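Local coordinates for protein TrwG component of type IV secretion system (Bartonella birtlesii, PDB 4JF8) that probably serves as a VirB8-like component of the Trw type IV secretion system, this chain being the part beyond its membrane-spanning region, at residues N50-N55 with A72-A77; L54-Y59 with Q81-I86. One frame throughout, in Å; residues are numbered along the deposited sequence.

Contact 1: N50-N55 with A72-A77; sequences NQYVLN and ALLSTA. With EDO (1,2-ethanediol), chain C.
Tyr52 and Ser75 meet through their hydroxyls because two first torsions aim them at each other. Tyr52 CG stands anti to the backbone N (chi1 -167°), which sends the ring off helix 42-57 toward 72-77, while Ser75 OG lies beside its own backbone N (chi1 -60°). The result is a hydrogen bond of 2.7 Å from Tyr52 OH to Ser75 OG. Ser75 OG sits in the plane of the phenol ring, at its edge, and comes within 3.3 Å of Tyr52 CE1. Further back along the same edge, Leu74 CB packs 3.8 Å from Tyr52 CD1, and the two side chains run past each other in opposite directions. The methyl Leu74 CD1 then reaches the amide oxygen Gln51 OE1 at 3.5 Å, a van der Waals contact in which the extended glutamine crosses the leucine at about a right angle. Within helix 42-57, Gln51 O takes two donors from opposite faces of its carbonyl plane: the backbone N of Asn55, and Asn55 ND2 at 2.9 Å. The latter bond is nearly straight (166°), and its acceptor lies in the amide plane of Asn55. Asn67 ND2 binds Asn55 OD1, fixing the amide at its other end. Leu74 and Ser75 belong to the turn that leaves helix 64-73, and Val166 of strand 164-173 pairs with the backbone of Leu74. Ser75 OG is also bonded to Thr71 O, and Tyr52 OH to Arg56 NH1. The buried hydroxyl pair is therefore satisfied from both helices, and the arginine would probably polarise the phenol and strengthen its donation to the serine.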
loop_
_atom_site.group_PDB
_atom_site.type_symbol
_atom_site.label_atom_id
_atom_site.label_comp_id
_atom_site.label_asym_id
_atom_site.label_seq_id
_atom_site.Cartn_x
_atom_site.Cartn_y
_atom_site.Cartn_z
ATOM N N ASN A 50 3.232 -10.663 1.014
ATOM C CA ASN A 50 2.395 -10.308 -0.122
ATOM C C ASN A 50 2.720 -8.899 -0.624
ATOM O O ASN A 50 2.886 -8.667 -1.832
ATOM C CB ASN A 50 0.921 -10.422 0.288
ATOM C CG ASN A 50 -0.029 -10.193 -0.850
ATOM O OD1 ASN A 50 -0.010 -10.938 -1.833
ATOM N ND2 ASN A 50 -0.914 -9.202 -0.713
ATOM N N GLN A 51 2.790 -7.946 0.301
ATOM C CA GLN A 51 3.105 -6.579 -0.087
ATOM C C GLN A 51 4.454 -6.558 -0.796
ATOM O O GLN A 51 4.634 -5.870 -1.810
ATOM C CB GLN A 51 3.172 -5.694 1.148
ATOM C CG GLN A 51 3.447 -4.242 0.799
ATOM C CD GLN A 51 3.375 -3.284 1.980
ATOM O OE1 GLN A 51 4.337 -2.587 2.295
ATOM N NE2 GLN A 51 2.243 -3.262 2.640
ATOM N N TYR A 52 5.427 -7.315 -0.291
ATOM C CA TYR A 52 6.744 -7.322 -0.887
ATOM C C TYR A 52 6.740 -7.853 -2.317
ATOM O O TYR A 52 7.264 -7.202 -3.225
ATOM C CB TYR A 52 7.731 -8.127 -0.025
ATOM C CG TYR A 52 9.169 -7.899 -0.449
ATOM C CD1 TYR A 52 9.834 -6.744 -0.039
ATOM C CD2 TYR A 52 9.837 -8.772 -1.317
ATOM C CE1 TYR A 52 11.132 -6.475 -0.437
ATOM C CE2 TYR A 52 11.135 -8.511 -1.715
ATOM C CZ TYR A 52 11.769 -7.355 -1.292
ATOM O OH TYR A 52 13.088 -7.133 -1.683
ATOM N N VAL A 53 6.149 -9.020 -2.521
ATOM C CA VAL A 53 6.153 -9.623 -3.838
ATOM C C VAL A 53 5.378 -8.755 -4.823
ATOM O O VAL A 53 5.819 -8.538 -5.954
ATOM C CB VAL A 53 5.646 -11.081 -3.804
ATOM C CG1 VAL A 53 5.473 -11.612 -5.222
ATOM C CG2 VAL A 53 6.630 -11.967 -3.042
ATOM N N LEU A 54 4.220 -8.249 -4.417
ATOM C CA LEU A 54 3.438 -7.420 -5.331
ATOM C C LEU A 54 4.215 -6.167 -5.700
ATOM O O LEU A 54 4.213 -5.744 -6.865
ATOM C CB LEU A 54 2.088 -7.036 -4.719
ATOM C CG LEU A 54 1.068 -8.175 -4.622
ATOM C CD1 LEU A 54 -0.191 -7.678 -3.934
ATOM C CD2 LEU A 54 0.739 -8.723 -6.010
ATOM N N ASN A 55 4.850 -5.522 -4.738
ATOM C CA ASN A 55 5.530 -4.259 -5.043
ATOM C C ASN A 55 6.826 -4.465 -5.810
ATOM O O ASN A 55 7.185 -3.614 -6.622
ATOM C CB ASN A 55 5.741 -3.422 -3.786
ATOM C CG ASN A 55 4.496 -2.688 -3.387
ATOM O OD1 ASN A 55 4.237 -1.588 -3.878
ATOM N ND2 ASN A 55 3.722 -3.256 -2.494
ATOM N N ALA A 72 12.222 -0.986 -1.742
ATOM C CA ALA A 72 13.465 -0.551 -1.113
ATOM C C ALA A 72 13.340 -0.471 0.404
ATOM O O ALA A 72 14.221 -0.911 1.145
ATOM C CB ALA A 72 13.923 0.779 -1.681
ATOM N N LEU A 73 12.219 0.089 0.865
ATOM C CA LEU A 73 12.015 0.248 2.310
ATOM C C LEU A 73 12.027 -1.079 3.041
ATOM O O LEU A 73 12.537 -1.197 4.152
ATOM C CB LEU A 73 10.689 0.973 2.538
ATOM C CG LEU A 73 10.338 1.290 3.986
ATOM C CD1 LEU A 73 11.272 2.334 4.588
ATOM C CD2 LEU A 73 8.872 1.694 4.061
ATOM N N LEU A 74 11.455 -2.098 2.412
ATOM C CA LEU A 74 11.264 -3.397 3.036
ATOM C C LEU A 74 12.412 -4.358 2.825
ATOM O O LEU A 74 12.292 -5.520 3.220
ATOM C CB LEU A 74 9.943 -4.008 2.538
ATOM C CG LEU A 74 8.652 -3.221 2.792
ATOM C CD1 LEU A 74 7.488 -4.061 2.320
ATOM C CD2 LEU A 74 8.506 -2.857 4.268
ATOM N N SER A 75 13.513 -3.878 2.253
ATOM C CA SER A 75 14.688 -4.708 1.954
ATOM C C SER A 75 15.878 -4.284 2.790
ATOM O O SER A 75 16.111 -3.097 2.978
ATOM C CB SER A 75 15.075 -4.535 0.490
ATOM O OG SER A 75 14.026 -4.927 -0.410
ATOM N N THR A 76 16.667 -5.242 3.258
ATOM C CA THR A 76 17.955 -4.899 3.850
ATOM C C THR A 76 18.822 -4.215 2.817
ATOM O O THR A 76 18.559 -4.292 1.613
ATOM C CB THR A 76 18.729 -6.134 4.323
ATOM O OG1 THR A 76 19.004 -6.952 3.170
ATOM C CG2 THR A 76 17.983 -6.915 5.431
ATOM N N ALA A 77 19.886 -3.572 3.274
ATOM C CA ALA A 77 20.804 -2.898 2.366
ATOM C C ALA A 77 21.313 -3.816 1.251
ATOM O O ALA A 77 21.356 -3.436 0.086
ATOM C CB ALA A 77 21.962 -2.312 3.167
HETATM C C1 EDO C . 8.650 -2.594 -9.646
HETATM O O1 EDO C . 9.553 -3.652 -10.008
HETATM C C2 EDO C . 9.318 -1.630 -8.705
HETATM O O2 EDO C . 9.458 -2.291 -7.481
#

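Contact 2: L54-Y59 with Q81-I86; sequences LNRETY and QEFYKI. With EDO (1,2-ethanediol), chain C.
Arg56 lies along Phe83, the pair sliding past each other in opposite directions. The closest approach is Arg56 NE to Phe83 CD1 at 3.9 Å, and Arg56 CG lies 4.0 Å from both Phe83 CD1 and Phe83 CE1. One face of the guanidinium is covered by Phe83 CB, which stands 4.0 Å above its centre; the guanidinium and ring planes are 54° apart, so this is not a parallel stack. Ile86 CD1 adds a looser contact, 4.4 Å from Arg56 NH2. An extended chain from CG to NE, with CG anti to the backbone N (chi1 179°), carries the charged group this far from helix 42-57. A water then accepts from Arg56 NH2 at 2.8 Å and donates to Glu82 OE1, bridging opposite charges whose atoms are 5.3 Å apart. Arg56 NH1 is held by Tyr52 OH. An ethanediol, probably from the crystallisation liquor, gives O1 to Arg56 O at 2.7 Å and O2 to Asn55 O, and lies at the edge of the Phe83 ring. Around this pair, Thr71 of helix 64-73 and Tyr169 of strand 164-173 touch Arg56, while Tyr68 meets the Phe83 ring, placing the arginine between helix 77-85, helix 64-73 and the sheet.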
loop_
_atom_site.group_PDB
_atom_site.type_symbol
_atom_site.label_atom_id
_atom_site.label_comp_id
_atom_site.label_asym_id
_atom_site.label_seq_id
_atom_site.Cartn_x
_atom_site.Cartn_y
_atom_site.Cartn_z
ATOM N N LEU A 54 4.220 -8.249 -4.417
ATOM C CA LEU A 54 3.438 -7.420 -5.331
ATOM C C LEU A 54 4.215 -6.167 -5.700
ATOM O O LEU A 54 4.213 -5.744 -6.865
ATOM C CB LEU A 54 2.088 -7.036 -4.719
ATOM C CG LEU A 54 1.068 -8.175 -4.622
ATOM C CD1 LEU A 54 -0.191 -7.678 -3.934
ATOM C CD2 LEU A 54 0.739 -8.723 -6.010
ATOM N N ASN A 55 4.850 -5.522 -4.738
ATOM C CA ASN A 55 5.530 -4.259 -5.043
ATOM C C ASN A 55 6.826 -4.465 -5.810
ATOM O O ASN A 55 7.185 -3.614 -6.622
ATOM C CB ASN A 55 5.741 -3.422 -3.786
ATOM C CG ASN A 55 4.496 -2.688 -3.387
ATOM O OD1 ASN A 55 4.237 -1.588 -3.878
ATOM N ND2 ASN A 55 3.722 -3.256 -2.494
ATOM N N ARG A 56 7.493 -5.582 -5.601
ATOM C CA ARG A 56 8.781 -5.824 -6.254
ATOM C C ARG A 56 8.617 -6.343 -7.676
ATOM O O ARG A 56 9.368 -5.955 -8.573
ATOM C CB ARG A 56 9.627 -6.797 -5.427
ATOM C CG ARG A 56 10.964 -7.087 -6.089
ATOM C CD ARG A 56 11.984 -7.676 -5.172
ATOM N NE ARG A 56 13.191 -8.095 -5.885
ATOM C CZ ARG A 56 14.373 -8.319 -5.327
ATOM N NH1 ARG A 56 14.585 -8.089 -4.032
ATOM N NH2 ARG A 56 15.382 -8.749 -6.079
ATOM N N GLU A 57 7.646 -7.224 -7.873
ATOM C CA GLU A 57 7.509 -7.910 -9.156
ATOM C C GLU A 57 6.592 -7.177 -10.137
ATOM O O GLU A 57 6.691 -7.363 -11.341
ATOM C CB GLU A 57 7.012 -9.354 -8.949
ATOM C CG GLU A 57 7.952 -10.244 -8.144
ATOM C CD GLU A 57 9.307 -10.446 -8.793
ATOM O OE1 GLU A 57 9.414 -10.391 -10.042
ATOM O OE2 GLU A 57 10.275 -10.669 -8.042
ATOM N N THR A 58 5.683 -6.356 -9.641
ATOM C CA THR A 58 4.818 -5.568 -10.525
ATOM C C THR A 58 5.617 -4.551 -11.292
ATOM O O THR A 58 6.490 -3.897 -10.704
ATOM C CB THR A 58 3.739 -4.821 -9.714
ATOM O OG1 THR A 58 2.844 -5.769 -9.124
ATOM C CG2 THR A 58 2.958 -3.844 -10.582
ATOM N N TYR A 59 5.357 -4.428 -12.591
ATOM C CA TYR A 59 5.869 -3.285 -13.342
ATOM C C TYR A 59 4.685 -2.522 -13.873
ATOM O O TYR A 59 3.932 -3.030 -14.701
ATOM C CB TYR A 59 6.818 -3.675 -14.509
ATOM C CG TYR A 59 7.343 -2.418 -15.134
ATOM C CD1 TYR A 59 8.438 -1.769 -14.614
ATOM C CD2 TYR A 59 6.687 -1.835 -16.220
ATOM C CE1 TYR A 59 8.891 -0.587 -15.144
ATOM C CE2 TYR A 59 7.127 -0.637 -16.758
ATOM C CZ TYR A 59 8.238 -0.027 -16.221
ATOM O OH TYR A 59 8.699 1.181 -16.719
ATOM N N GLN A 81 20.547 -3.450 -2.837
ATOM C CA GLN A 81 21.524 -3.372 -3.929
ATOM C C GLN A 81 21.185 -4.337 -5.061
ATOM O O GLN A 81 21.316 -3.989 -6.227
ATOM C CB GLN A 81 22.946 -3.601 -3.417
ATOM C CG GLN A 81 23.461 -2.461 -2.530
ATOM C CD GLN A 81 23.627 -1.189 -3.328
ATOM O OE1 GLN A 81 24.327 -1.178 -4.362
ATOM N NE2 GLN A 81 22.970 -0.131 -2.903
ATOM N N GLU A 82 20.709 -5.535 -4.713
ATOM C CA GLU A 82 20.285 -6.520 -5.719
ATOM C C GLU A 82 19.088 -5.995 -6.519
ATOM O O GLU A 82 19.084 -6.059 -7.748
ATOM C CB GLU A 82 19.961 -7.835 -5.040
ATOM C CG GLU A 82 21.180 -8.521 -4.462
ATOM C CD GLU A 82 20.857 -9.712 -3.600
ATOM O OE1 GLU A 82 19.680 -9.924 -3.265
ATOM O OE2 GLU A 82 21.812 -10.442 -3.227
ATOM N N PHE A 83 18.109 -5.437 -5.830
ATOM C CA PHE A 83 16.889 -4.933 -6.455
ATOM C C PHE A 83 17.189 -3.726 -7.352
ATOM O O PHE A 83 16.699 -3.627 -8.476
ATOM C CB PHE A 83 15.881 -4.551 -5.370
ATOM C CG PHE A 83 14.717 -3.788 -5.890
ATOM C CD1 PHE A 83 13.792 -4.382 -6.737
ATOM C CD2 PHE A 83 14.527 -2.467 -5.512
ATOM C CE1 PHE A 83 12.726 -3.656 -7.218
ATOM C CE2 PHE A 83 13.451 -1.743 -5.982
ATOM C CZ PHE A 83 12.557 -2.327 -6.840
ATOM N N TYR A 84 18.042 -2.823 -6.881
ATOM C CA TYR A 84 18.329 -1.596 -7.612
ATOM C C TYR A 84 18.924 -1.907 -8.964
ATOM O O TYR A 84 18.699 -1.157 -9.926
ATOM C CB TYR A 84 19.295 -0.690 -6.847
ATOM C CG TYR A 84 18.771 -0.074 -5.565
ATOM C CD1 TYR A 84 17.408 0.107 -5.335
ATOM C CD2 TYR A 84 19.657 0.381 -4.586
ATOM C CE1 TYR A 84 16.958 0.710 -4.180
ATOM C CE2 TYR A 84 19.207 0.973 -3.439
ATOM C CZ TYR A 84 17.853 1.127 -3.226
ATOM O OH TYR A 84 17.417 1.712 -2.041
ATOM N N LYS A 85 19.671 -2.995 -9.076
ATOM C CA LYS A 85 20.309 -3.329 -10.355
ATOM C C LYS A 85 19.288 -3.588 -11.459
ATOM O O LYS A 85 19.579 -3.343 -12.629
ATOM C CB LYS A 85 21.247 -4.523 -10.203
ATOM C CG LYS A 85 22.485 -4.198 -9.396
ATOM C CD LYS A 85 23.465 -5.354 -9.377
ATOM C CE LYS A 85 24.581 -5.132 -8.372
ATOM N NZ LYS A 85 25.037 -3.718 -8.211
ATOM N N ILE A 86 18.085 -4.036 -11.106
ATOM C CA ILE A 86 17.019 -4.217 -12.101
ATOM C C ILE A 86 16.723 -2.898 -12.827
ATOM O O ILE A 86 16.311 -2.902 -13.985
ATOM C CB ILE A 86 15.731 -4.759 -11.426
ATOM C CG1 ILE A 86 15.988 -6.155 -10.835
ATOM C CG2 ILE A 86 14.558 -4.802 -12.399
ATOM C CD1 ILE A 86 14.869 -6.688 -9.981
HETATM C C1 EDO C . 8.650 -2.594 -9.646
HETATM O O1 EDO C . 9.553 -3.652 -10.008
HETATM C C2 EDO C . 9.318 -1.630 -8.705
HETATM O O2 EDO C . 9.458 -2.291 -7.481
HETATM O O HOH W 1 17.094 -9.970 -4.206
#

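Both contacts start from helix 42-57 and are buried, with centres about 8 Å apart, but they reach different parts of the helical layer. Contact 1 meets the turn between helices 64-73 and 77-85 and works by a direct hydroxyl pair with leucine packing beside it; contact 2 meets helix 77-85 itself through the arginine chain and guanidinium packed along a phenylalanine side chain, and its polar link runs through water to an exposed glutamate. Contact 1 also has the second subunit near, where Tyr47 of that chain packs on Gln51, whereas no other protein chain of the assembly touches contact 2. The arginine of contact 2 also serves the hydroxyl pair of contact 1, and Ala72 CB packs on Tyr84 OH, 3.6 Å apart.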